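Local coordinates for putative ATP-grasp superfamily protein (Archaeoglobus fulgidus, PDB 3DF7) that probably binds ATP and a metal ion as a putative member of the ATP-grasp superfamily, although its own reaction is unknown, at residues A[199-204]-A[258-263]; A[184-189]-A[250-255]; A[62-67]-A[88-93]; A[30-35]-A[39-44]; A[106-109]-A[113-116]. One frame throughout, in Å; residues are numbered along the deposited sequence.

Interaction 1: A[199-204]-A[258-263]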
# COMPACT_ATOMS: atom_id res chain seq x y z
N VAL A 199 -7.68 -9.69 5.95
CA VAL A 199 -7.64 -11.14 6.06
C VAL A 199 -6.91 -11.61 4.80
O VAL A 199 -7.32 -11.30 3.68
CB VAL A 199 -9.06 -11.74 6.11
CG1 VAL A 199 -8.98 -13.25 6.21
CG2 VAL A 199 -9.81 -11.17 7.31
N VAL A 200 -5.81 -12.32 5.00
CA VAL A 200 -4.97 -12.81 3.90
C VAL A 200 -4.81 -14.33 3.95
O VAL A 200 -4.24 -14.86 4.90
CB VAL A 200 -3.55 -12.17 3.99
CG1 VAL A 200 -2.70 -12.60 2.80
CG2 VAL A 200 -3.67 -10.65 4.06
N PRO A 201 -5.31 -15.06 2.93
CA PRO A 201 -6.02 -14.55 1.75
C PRO A 201 -7.49 -14.27 2.05
O PRO A 201 -8.02 -14.69 3.07
CB PRO A 201 -5.83 -15.66 0.73
CG PRO A 201 -5.92 -16.88 1.60
CD PRO A 201 -5.06 -16.50 2.80
N ALA A 202 -8.15 -13.56 1.13
CA ALA A 202 -9.55 -13.21 1.30
C ALA A 202 -10.46 -14.43 1.40
O ALA A 202 -10.20 -15.46 0.78
CB ALA A 202 -10.00 -12.32 0.14
N ARG A 203 -11.51 -14.29 2.19
CA ARG A 203 -12.49 -15.36 2.36
C ARG A 203 -13.57 -15.13 1.30
O ARG A 203 -14.66 -14.67 1.60
CB ARG A 203 -13.08 -15.31 3.77
CG ARG A 203 -12.03 -15.52 4.86
CD ARG A 203 -12.55 -15.21 6.26
NE ARG A 203 -12.84 -13.78 6.41
CZ ARG A 203 -13.25 -13.23 7.55
NH1 ARG A 203 -13.42 -13.97 8.64
NH2 ARG A 203 -13.49 -11.92 7.60
N ILE A 204 -13.22 -15.45 0.05
CA ILE A 204 -14.14 -15.28 -1.07
C ILE A 204 -14.12 -16.51 -1.97
O ILE A 204 -13.19 -17.31 -1.92
CB ILE A 204 -13.75 -14.05 -1.92
CG1 ILE A 204 -12.29 -14.18 -2.37
CG2 ILE A 204 -13.97 -12.76 -1.13
CD1 ILE A 204 -11.80 -13.07 -3.29
N ARG A 258 3.88 -15.28 7.10
CA ARG A 258 3.08 -16.24 7.84
C ARG A 258 2.03 -16.91 6.96
O ARG A 258 1.88 -18.13 6.98
CB ARG A 258 2.40 -15.57 9.04
CG ARG A 258 3.35 -15.28 10.20
CD ARG A 258 2.72 -14.35 11.23
NE ARG A 258 1.50 -14.90 11.81
CZ ARG A 258 1.44 -15.53 12.99
NH1 ARG A 258 2.54 -15.69 13.72
NH2 ARG A 258 0.28 -16.00 13.42
N ALA A 259 1.32 -16.11 6.17
CA ALA A 259 0.28 -16.66 5.30
C ALA A 259 0.77 -17.53 4.15
O ALA A 259 0.17 -18.57 3.86
CB ALA A 259 -0.57 -15.53 4.74
N TYR A 260 1.87 -17.13 3.51
CA TYR A 260 2.36 -17.86 2.35
C TYR A 260 3.74 -18.50 2.42
O TYR A 260 4.12 -19.27 1.53
CB TYR A 260 2.33 -16.94 1.13
CG TYR A 260 0.98 -16.30 0.88
CD1 TYR A 260 -0.17 -17.08 0.76
CD2 TYR A 260 0.86 -14.92 0.75
CE1 TYR A 260 -1.41 -16.50 0.50
CE2 TYR A 260 -0.38 -14.33 0.49
CZ TYR A 260 -1.50 -15.12 0.36
OH TYR A 260 -2.73 -14.55 0.10
N GLY A 261 4.49 -18.19 3.48
CA GLY A 261 5.82 -18.74 3.60
C GLY A 261 6.74 -18.04 2.61
O GLY A 261 7.80 -18.56 2.26
N ALA A 262 6.33 -16.86 2.16
CA ALA A 262 7.12 -16.07 1.21
C ALA A 262 6.88 -14.59 1.47
O ALA A 262 5.74 -14.16 1.63
CB ALA A 262 6.72 -16.42 -0.21
N SER A 263 7.95 -13.81 1.49
CA SER A 263 7.84 -12.37 1.72
C SER A 263 7.54 -11.70 0.39
O SER A 263 7.64 -12.33 -0.66
CB SER A 263 9.16 -11.82 2.25
OG SER A 263 10.17 -11.90 1.25
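The phenol oxygen of Tyr260 hydrogen-bonds to Ser184 OG on the adjoining strand, while Val200 and Pro201 crowd it with carbon. Val200 CG1 comes within 3.3 Å of Tyr260 OH, and Pro201 CB within 3.4 Å of the same oxygen. CG1 gets there because it stands opposite the backbone N of Val200 (chi1 -176°), swung across the end of the phenol at about a right angle; it also rests 3.7 Å from Tyr260 CE2. Pro201 approaches more slantwise, its CD 4.3 Å from Tyr260 CE1. The peptide bond before Pro201 is cis, and it turns the chain just where strand 194-200 gives out. That strand belongs to the large antiparallel sheet of the ATP-grasp part of the chain, and the tyrosine comes from the last turn of the short helix 256-260, whose exit is marked by Gly261 with positive phi. Ala259, one residue earlier, adds a third contact. Ala259 CB sits over one face of the Tyr260 ring, lies 3.7 Å from Val200 O and packs 4.1 Å from Val200 CG1. A phenylalanine in place of Tyr260 would keep the ring but is likely to leave Ser184 OG without this buried partner. Farther along the turn, Pro201 O accepts a bond from the guanidinium NE of Arg278.

Interaction 2: A[184-189]-A[250-255]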
# COMPACT_ATOMS: atom_id res chain seq x y z
N SER A 184 -1.47 -11.75 -4.25
CA SER A 184 -2.43 -12.06 -3.20
C SER A 184 -3.70 -11.25 -3.34
O SER A 184 -3.69 -10.13 -3.85
CB SER A 184 -1.79 -11.77 -1.84
OG SER A 184 -2.69 -12.01 -0.77
N VAL A 185 -4.81 -11.84 -2.89
CA VAL A 185 -6.10 -11.14 -2.89
C VAL A 185 -6.46 -11.09 -1.41
O VAL A 185 -6.55 -12.13 -0.74
CB VAL A 185 -7.19 -11.89 -3.68
CG1 VAL A 185 -8.53 -11.19 -3.50
CG2 VAL A 185 -6.82 -11.91 -5.16
N ASN A 186 -6.63 -9.88 -0.90
CA ASN A 186 -6.91 -9.67 0.52
C ASN A 186 -8.27 -9.09 0.81
O ASN A 186 -8.83 -8.34 0.02
CB ASN A 186 -5.83 -8.76 1.11
CG ASN A 186 -4.53 -8.82 0.34
OD1 ASN A 186 -4.18 -7.89 -0.41
ND2 ASN A 186 -3.81 -9.92 0.49
N GLU A 187 -8.80 -9.44 1.97
CA GLU A 187 -10.09 -8.95 2.40
C GLU A 187 -9.83 -7.78 3.34
O GLU A 187 -8.95 -7.86 4.20
CB GLU A 187 -10.82 -10.07 3.14
CG GLU A 187 -12.23 -9.75 3.56
CD GLU A 187 -12.85 -10.89 4.33
OE1 GLU A 187 -12.37 -12.04 4.17
OE2 GLU A 187 -13.82 -10.65 5.08
N GLN A 188 -10.57 -6.69 3.18
CA GLN A 188 -10.38 -5.54 4.04
C GLN A 188 -11.54 -5.42 5.02
O GLN A 188 -12.70 -5.61 4.65
CB GLN A 188 -10.27 -4.25 3.22
CG GLN A 188 -9.14 -4.23 2.18
CD GLN A 188 -7.75 -4.36 2.79
OE1 GLN A 188 -7.45 -3.75 3.82
NE2 GLN A 188 -6.89 -5.14 2.15
N ILE A 189 -11.23 -5.15 6.28
CA ILE A 189 -12.26 -4.99 7.29
C ILE A 189 -12.30 -3.50 7.62
O ILE A 189 -11.35 -2.94 8.15
CB ILE A 189 -11.93 -5.81 8.55
CG1 ILE A 189 -11.95 -7.31 8.19
CG2 ILE A 189 -12.95 -5.52 9.65
CD1 ILE A 189 -11.50 -8.23 9.30
N THR A 250 1.52 -2.06 0.60
CA THR A 250 0.31 -1.82 1.39
C THR A 250 0.37 -2.77 2.59
O THR A 250 1.05 -3.80 2.54
CB THR A 250 -0.98 -2.05 0.56
OG1 THR A 250 -1.00 -3.37 0.03
CG2 THR A 250 -1.07 -1.03 -0.58
N THR A 251 -0.32 -2.41 3.66
CA THR A 251 -0.30 -3.19 4.90
C THR A 251 -0.46 -4.71 4.82
O THR A 251 0.22 -5.45 5.54
CB THR A 251 -1.33 -2.61 5.91
OG1 THR A 251 -1.13 -1.20 6.03
CG2 THR A 251 -1.14 -3.25 7.28
N PRO A 252 -1.35 -5.21 3.94
CA PRO A 252 -1.52 -6.67 3.84
C PRO A 252 -0.22 -7.44 3.60
O PRO A 252 -0.13 -8.65 3.86
CB PRO A 252 -2.51 -6.81 2.68
CG PRO A 252 -3.35 -5.57 2.81
CD PRO A 252 -2.31 -4.50 3.07
N VAL A 253 0.79 -6.74 3.10
CA VAL A 253 2.08 -7.36 2.82
C VAL A 253 2.74 -7.94 4.08
O VAL A 253 3.48 -8.92 4.00
CB VAL A 253 3.06 -6.34 2.18
CG1 VAL A 253 3.60 -5.36 3.23
CG2 VAL A 253 4.20 -7.07 1.51
N VAL A 254 2.48 -7.34 5.23
CA VAL A 254 3.09 -7.82 6.47
C VAL A 254 2.70 -9.26 6.79
O VAL A 254 3.43 -9.96 7.49
CB VAL A 254 2.73 -6.91 7.68
CG1 VAL A 254 3.09 -5.47 7.36
CG2 VAL A 254 1.26 -7.04 8.03
N ALA A 255 1.56 -9.70 6.28
CA ALA A 255 1.09 -11.06 6.55
C ALA A 255 1.64 -12.13 5.61
O ALA A 255 1.48 -13.33 5.86
CB ALA A 255 -0.43 -11.10 6.52
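An unusual first torsion of -26° in Asn186, away from the staggered positions, lays its carboxamide across Pro252, and Gln188, two residues on in strand 180-191, folds back onto the same proline with chi1 -58° and a bend at chi2 that carries its amide end inward. Asn186 CG then lies 3.7 Å from Pro252 CB, and Gln188 NE2 is 3.6 Å from Pro252 CG; each side chain crosses that of Pro252 at about a right angle. These are van der Waals contacts, amide groups resting against ring CH2 groups, while Gln188 NE2 also makes a weak hydrogen bond to Ser171 OG. With an alanine at Asn186 the carboxamide is gone, which is likely to open a gap beside Pro252 CB, leaving Gln188, of this strand segment, as the remaining contact. Pro252 itself lies in a stretch with helix-like backbone angles, where Val253 N bonds to Thr250 O at 3.0 Å. That stretch leads from strand 240-246 into helix 256-260. It lies between the large antiparallel sheet, where strand 180-191 runs flanked by strands 168-176 and 194-200, and helix 18-35, whose Met27 and Ala26 meet Thr251 and Val254.

Interaction 3: A[62-67]-A[88-93]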
# COMPACT_ATOMS: atom_id res chain seq x y z
N SER A 62 18.92 13.99 5.19
CA SER A 62 20.21 13.51 4.68
C SER A 62 20.08 12.30 3.76
O SER A 62 21.07 11.63 3.46
CB SER A 62 21.13 13.15 5.85
OG SER A 62 21.43 14.28 6.65
N MSE A 63 18.86 12.01 3.30
CA MSE A 63 18.66 10.84 2.44
C MSE A 63 19.46 10.83 1.13
O MSE A 63 19.76 9.77 0.60
CB MSE A 63 17.17 10.63 2.15
CG MSE A 63 16.43 11.81 1.60
SE MSE A 63 14.53 11.39 1.44
CE MSE A 63 14.70 10.09 0.09
N GLU A 64 19.82 12.01 0.64
CA GLU A 64 20.60 12.10 -0.60
C GLU A 64 21.89 11.29 -0.46
O GLU A 64 22.26 10.54 -1.35
CB GLU A 64 20.96 13.56 -0.90
CG GLU A 64 19.82 14.56 -0.72
CD GLU A 64 19.51 14.84 0.74
OE1 GLU A 64 20.43 15.21 1.49
OE2 GLU A 64 18.34 14.68 1.14
N LYS A 65 22.55 11.46 0.68
CA LYS A 65 23.81 10.78 0.97
C LYS A 65 23.70 9.26 0.88
O LYS A 65 24.66 8.57 0.52
CB LYS A 65 24.31 11.17 2.36
CG LYS A 65 24.52 12.67 2.53
CD LYS A 65 25.61 13.18 1.61
CE LYS A 65 25.60 14.70 1.51
NZ LYS A 65 24.38 15.19 0.80
N TYR A 66 22.52 8.73 1.21
CA TYR A 66 22.29 7.30 1.16
C TYR A 66 21.96 6.88 -0.27
O TYR A 66 22.42 5.84 -0.74
CB TYR A 66 21.15 6.91 2.11
CG TYR A 66 21.49 7.16 3.56
CD1 TYR A 66 21.44 8.44 4.10
CD2 TYR A 66 21.89 6.11 4.38
CE1 TYR A 66 21.79 8.68 5.43
CE2 TYR A 66 22.24 6.33 5.71
CZ TYR A 66 22.19 7.61 6.23
OH TYR A 66 22.53 7.83 7.54
N LEU A 67 21.17 7.69 -0.96
CA LEU A 67 20.80 7.41 -2.35
C LEU A 67 22.03 7.38 -3.25
O LEU A 67 22.10 6.58 -4.19
CB LEU A 67 19.82 8.47 -2.86
CG LEU A 67 18.38 8.33 -2.38
CD1 LEU A 67 17.59 9.60 -2.69
CD2 LEU A 67 17.74 7.12 -3.04
N THR A 88 9.71 9.92 -4.32
CA THR A 88 10.09 9.02 -5.40
C THR A 88 10.78 9.78 -6.53
O THR A 88 11.80 9.33 -7.06
CB THR A 88 8.86 8.29 -5.97
OG1 THR A 88 8.20 7.58 -4.91
CG2 THR A 88 9.29 7.29 -7.04
N LYS A 89 10.23 10.92 -6.91
CA LYS A 89 10.80 11.73 -7.98
C LYS A 89 12.24 12.11 -7.65
O LYS A 89 13.10 12.15 -8.52
CB LYS A 89 9.95 12.99 -8.19
CG LYS A 89 10.35 13.83 -9.40
CD LYS A 89 9.43 15.03 -9.54
CE LYS A 89 9.83 15.89 -10.73
NZ LYS A 89 8.97 17.10 -10.81
N LYS A 90 12.48 12.39 -6.37
CA LYS A 90 13.81 12.76 -5.90
C LYS A 90 14.76 11.57 -6.01
O LYS A 90 15.88 11.69 -6.49
CB LYS A 90 13.74 13.24 -4.45
CG LYS A 90 15.09 13.53 -3.80
CD LYS A 90 14.93 14.05 -2.38
CE LYS A 90 16.27 14.31 -1.72
NZ LYS A 90 16.12 14.93 -0.38
N ALA A 91 14.29 10.41 -5.57
CA ALA A 91 15.09 9.19 -5.60
C ALA A 91 15.42 8.72 -7.03
O ALA A 91 16.53 8.24 -7.28
CB ALA A 91 14.38 8.08 -4.84
N GLU A 92 14.48 8.87 -7.95
CA GLU A 92 14.68 8.44 -9.33
C GLU A 92 15.95 9.00 -9.96
O GLU A 92 16.53 8.40 -10.86
CB GLU A 92 13.49 8.86 -10.20
CG GLU A 92 12.18 8.19 -9.83
CD GLU A 92 11.05 8.64 -10.73
OE1 GLU A 92 10.92 9.87 -10.94
OE2 GLU A 92 10.29 7.77 -11.21
N LYS A 93 16.38 10.17 -9.49
CA LYS A 93 17.57 10.83 -10.00
C LYS A 93 18.85 10.10 -9.62
O LYS A 93 19.92 10.41 -10.16
CB LYS A 93 17.61 12.27 -9.49
CG LYS A 93 18.77 13.13 -10.01
CD LYS A 93 18.61 13.51 -11.48
CE LYS A 93 19.01 12.38 -12.42
NZ LYS A 93 18.86 12.77 -13.85
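Helices 63-67 and 83-92 are the connections on either side of strand 72-76 in the parallel sheet of the N-terminal alpha/beta part, in the region matched by the pre-ATP-grasp family, and here they pack against each other. The short segments cross at -42° with their axes 10.9 Å apart, so long side chains do much of the bridging. Lys90 is stretched out along its whole length and brings NZ to Glu64 OE2, a salt bridge of 2.7 Å. The ammonium comes to the anti side of the carboxylate oxygen, 22° out of the carboxylate plane. Glu64 is bent at chi2 (74°), which folds its carboxylate round to the lysine and lets Glu64 CG touch Lys90 CE at 3.7 Å. The selenomethionine Met63 adds an apolar flank: its CG is also 3.7 Å from Lys90 NZ, just beside the ion pair. Deeper in, the contact turns purely hydrophobic. Leu67 sets both branches against Ala91, CD1 lying 3.9 Å from Ala91 CA and CD2 an equal 3.9 Å from Ala91 CB. Charge thus sits on the more open side and methyl groups on the sheet side. Beneath the pair run strands 3-8 and 72-76: Phe5 supports Met63 and Leu67, Phe73 lies under both Leu67 and Ala91, and Ile75 meets Ala91 as well.

Interaction 4: A[30-35]-A[39-44]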
# COMPACT_ATOMS: atom_id res chain seq x y z
N SER A 30 8.61 -5.50 7.78
CA SER A 30 8.34 -6.58 6.84
C SER A 30 9.22 -6.49 5.59
O SER A 30 9.73 -7.49 5.11
CB SER A 30 6.86 -6.57 6.45
OG SER A 30 6.59 -7.57 5.48
N ALA A 31 9.38 -5.27 5.07
CA ALA A 31 10.20 -5.05 3.88
C ALA A 31 11.68 -5.27 4.21
O ALA A 31 12.42 -5.84 3.40
CB ALA A 31 9.99 -3.62 3.36
N PHE A 32 12.10 -4.83 5.38
CA PHE A 32 13.48 -4.99 5.81
C PHE A 32 13.84 -6.49 5.90
O PHE A 32 14.85 -6.93 5.35
CB PHE A 32 13.68 -4.34 7.18
CG PHE A 32 15.10 -4.40 7.69
CD1 PHE A 32 16.03 -3.44 7.30
CD2 PHE A 32 15.51 -5.43 8.54
CE1 PHE A 32 17.35 -3.50 7.74
CE2 PHE A 32 16.83 -5.50 8.99
CZ PHE A 32 17.75 -4.53 8.59
N ASP A 33 12.99 -7.25 6.58
CA ASP A 33 13.23 -8.68 6.76
C ASP A 33 13.12 -9.48 5.46
O ASP A 33 13.71 -10.55 5.33
CB ASP A 33 12.26 -9.26 7.80
CG ASP A 33 12.51 -8.72 9.20
OD1 ASP A 33 13.67 -8.36 9.49
OD2 ASP A 33 11.56 -8.67 10.00
N GLY A 34 12.38 -8.95 4.50
CA GLY A 34 12.23 -9.63 3.24
C GLY A 34 13.35 -9.31 2.26
O GLY A 34 14.05 -10.21 1.80
N PHE A 35 13.52 -8.03 1.95
CA PHE A 35 14.55 -7.64 0.99
C PHE A 35 16.00 -7.86 1.43
O PHE A 35 16.88 -7.95 0.58
CB PHE A 35 14.37 -6.17 0.58
CG PHE A 35 13.16 -5.93 -0.28
CD1 PHE A 35 11.95 -5.56 0.30
CD2 PHE A 35 13.22 -6.11 -1.66
CE1 PHE A 35 10.81 -5.37 -0.49
CE2 PHE A 35 12.09 -5.93 -2.46
CZ PHE A 35 10.88 -5.56 -1.87
N TYR A 39 19.16 -8.09 -1.06
CA TYR A 39 20.02 -6.92 -1.17
C TYR A 39 20.66 -6.61 0.16
O TYR A 39 20.23 -7.10 1.20
CB TYR A 39 19.21 -5.67 -1.55
CG TYR A 39 18.37 -5.78 -2.79
CD1 TYR A 39 17.13 -6.43 -2.77
CD2 TYR A 39 18.80 -5.22 -3.99
CE1 TYR A 39 16.35 -6.52 -3.92
CE2 TYR A 39 18.03 -5.30 -5.15
CZ TYR A 39 16.81 -5.95 -5.10
OH TYR A 39 16.04 -6.03 -6.24
N GLU A 40 21.69 -5.78 0.12
CA GLU A 40 22.32 -5.33 1.34
C GLU A 40 21.56 -4.03 1.58
O GLU A 40 21.65 -3.10 0.79
CB GLU A 40 23.81 -5.07 1.13
CG GLU A 40 24.44 -4.27 2.26
CD GLU A 40 25.90 -4.61 2.46
OE1 GLU A 40 26.54 -5.10 1.50
OE2 GLU A 40 26.42 -4.38 3.57
N ILE A 41 20.80 -3.99 2.67
CA ILE A 41 20.00 -2.81 2.98
C ILE A 41 20.81 -1.62 3.46
O ILE A 41 21.68 -1.75 4.32
CB ILE A 41 18.94 -3.13 4.05
CG1 ILE A 41 18.11 -4.35 3.63
CG2 ILE A 41 18.02 -1.93 4.26
CD1 ILE A 41 17.42 -4.20 2.28
N THR A 42 20.52 -0.46 2.89
CA THR A 42 21.17 0.77 3.30
C THR A 42 20.02 1.68 3.72
O THR A 42 18.89 1.48 3.28
CB THR A 42 21.94 1.45 2.15
OG1 THR A 42 21.01 1.81 1.11
CG2 THR A 42 22.98 0.50 1.58
N GLY A 43 20.30 2.65 4.57
CA GLY A 43 19.24 3.54 5.01
C GLY A 43 19.41 3.94 6.46
O GLY A 43 20.45 3.68 7.06
N PHE A 44 18.36 4.53 7.02
CA PHE A 44 18.40 5.02 8.40
C PHE A 44 17.00 5.00 9.00
O PHE A 44 16.01 4.85 8.29
CB PHE A 44 18.92 6.45 8.39
CG PHE A 44 18.16 7.35 7.45
CD1 PHE A 44 16.98 7.96 7.84
CD2 PHE A 44 18.59 7.51 6.13
CE1 PHE A 44 16.22 8.71 6.94
CE2 PHE A 44 17.84 8.25 5.21
CZ PHE A 44 16.65 8.85 5.62
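Phe32 and Phe35 at the end of helix 18-35 meet Tyr39 and Ile41 through one backbone bond and a set of ring and aliphatic contacts. The bond runs from Tyr39 N to Phe35 O at 2.8 Å, with an angle of 146° at the hydrogen. It ties the last residue of the helix to the chain as it enters the strand that follows.

Aromatic contact comes next. Phe35 and Tyr39 lie side by side and point the same way; Tyr39 CE1 meets the edge of the Phe35 ring, near its plane, 3.9 Å from Phe35 CD2. The edge of the tyrosine in turn faces the bonded carbonyl, Tyr39 CD1 lying 3.7 Å from Phe35 O.

The aliphatic part belongs to Ile41, which divides its branches between two phenylalanines. Ile41 CG2, anti to the backbone N of its own residue (the angle N-CA-CB-CG2 is close to 180°), reaches Phe32 CE1 at 3.9 Å, whereas Ile41 CD1 comes 4.0 Å from Phe35 CB.

Helix 18-35 is the connection of a beta-alpha-beta crossover: strand 3-8 leads, by way of the short helix 9-12, into it, and strand 40-42 lies parallel beside strand 3-8, at the sheet's edge. Phe35 also touches Leu4 of strand 3-8 and Val264, Ala265 and Leu268 of helix 264-268.

Interaction 5: A[106-109]-A[113-116]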
# COMPACT_ATOMS: atom_id res chain seq x y z
N ALA A 106 1.97 10.28 -9.61
CA ALA A 106 1.29 11.56 -9.67
C ALA A 106 -0.18 11.35 -10.03
O ALA A 106 -1.05 12.10 -9.58
CB ALA A 106 1.96 12.48 -10.69
N VAL A 107 -0.45 10.33 -10.83
CA VAL A 107 -1.82 10.03 -11.24
C VAL A 107 -2.59 9.28 -10.16
O VAL A 107 -3.72 9.65 -9.82
CB VAL A 107 -1.86 9.17 -12.53
CG1 VAL A 107 -3.29 8.75 -12.84
CG2 VAL A 107 -1.28 9.96 -13.70
N THR A 108 -1.99 8.23 -9.61
CA THR A 108 -2.65 7.44 -8.57
C THR A 108 -2.82 8.19 -7.25
O THR A 108 -3.67 7.83 -6.44
CB THR A 108 -1.89 6.11 -8.29
OG1 THR A 108 -0.59 6.40 -7.78
CG2 THR A 108 -1.77 5.30 -9.57
N SER A 109 -2.01 9.23 -7.05
CA SER A 109 -2.07 10.02 -5.82
C SER A 109 -3.25 10.98 -5.77
O SER A 109 -3.69 11.39 -4.69
CB SER A 109 -0.78 10.81 -5.62
OG SER A 109 0.31 9.94 -5.39
N GLU A 113 -7.71 12.61 -10.74
CA GLU A 113 -6.94 12.29 -11.93
C GLU A 113 -7.04 10.79 -12.20
O GLU A 113 -7.15 10.36 -13.35
CB GLU A 113 -5.47 12.71 -11.74
CG GLU A 113 -5.24 14.21 -11.85
CD GLU A 113 -5.62 14.77 -13.22
OE1 GLU A 113 -5.17 14.20 -14.23
OE2 GLU A 113 -6.37 15.77 -13.28
N LEU A 114 -7.01 9.99 -11.14
CA LEU A 114 -7.10 8.54 -11.31
C LEU A 114 -8.46 8.17 -11.90
O LEU A 114 -8.55 7.30 -12.76
CB LEU A 114 -6.90 7.81 -9.98
CG LEU A 114 -6.96 6.28 -10.06
CD1 LEU A 114 -5.95 5.77 -11.08
CD2 LEU A 114 -6.69 5.69 -8.69
N TYR A 115 -9.51 8.84 -11.44
CA TYR A 115 -10.85 8.58 -11.95
C TYR A 115 -10.90 8.80 -13.47
O TYR A 115 -11.38 7.94 -14.22
CB TYR A 115 -11.86 9.50 -11.26
CG TYR A 115 -13.19 9.60 -11.98
CD1 TYR A 115 -14.03 8.49 -12.10
CD2 TYR A 115 -13.61 10.80 -12.55
CE1 TYR A 115 -15.25 8.58 -12.77
CE2 TYR A 115 -14.82 10.90 -13.23
CZ TYR A 115 -15.64 9.79 -13.33
OH TYR A 115 -16.84 9.89 -14.01
N LYS A 116 -10.40 9.94 -13.92
CA LYS A 116 -10.41 10.23 -15.36
C LYS A 116 -9.53 9.26 -16.14
O LYS A 116 -9.82 8.94 -17.29
CB LYS A 116 -9.94 11.67 -15.61
CG LYS A 116 -10.80 12.72 -14.93
CD LYS A 116 -10.47 14.14 -15.41
CE LYS A 116 -9.04 14.53 -15.11
NZ LYS A 116 -8.75 15.92 -15.56
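This is the inside of a tight helix-to-helix corner, where Val107 and Thr108 at the end of helix 102-108 pack against Glu113 and Leu114 in the first turns of helix 111-118. The first helix follows strand 96-97, the last in order across the parallel sheet; the second leads on to strand 127-128 of the small antiparallel sheet, so the corner lies on the path from one part of the fold to the next. Within the corner Val107 O has carbon neighbours: Leu114 CB at 3.7 Å and Glu113 CB at 4.0 Å. Leu114 N stands 3.6 Å from Val107 O. On the side-chain level Val107 CG1 touches the backbone of the other helix at Leu114 CA, 4.1 Å away, and lies 4.4 Å from Leu114 CD1. Leu114 holds CG anti to its own amide nitrogen (chi1 -179°), which directs the isobutyl group back toward Thr108, where Leu114 CD2 comes 4.3 Å from Thr108 O. Ile245 of strand 240-246 lies against both Thr108 and Leu114 and carries the packing into the large sheet. Glu113 behaves differently at its two ends. Its CB leans on the corner, but the chain bends at chi2 and takes the carboxylate outward, Glu113 OE2 meeting Lys116 NZ of the same helix in a weak salt bridge of 3.3 Å. The carbon-rich, rather long contacts between the two segments imply van der Waals packing, while the charged groups stay within the second helix.

Interactions 1, 2 and 3 are buried, 2 nearest the chain's centre and 3 farthest out. Interactions 1 and 2 share the large antiparallel sheet: their strands are neighbours, and the hydroxyls of Tyr260 and Ser184 join them directly. Interactions 3 and 4 belong to the parallel sheet, and touch where Tyr66 meets Gly43 and Phe44. Helix 18-35 spans the two groups, since Ser30 and Gly34 lie against 250-255 and 258-263. Interaction 5 touches none of the others, its nearest centre being that of interaction 2, about 22 Å away. Polar groups rest on carbon in interactions 1 and 2, interaction 3 pairs a salt bridge with apolar packing, partly buried interaction 4 adds a backbone hydrogen bond to its rings, and interaction 5 is van der Waals contact.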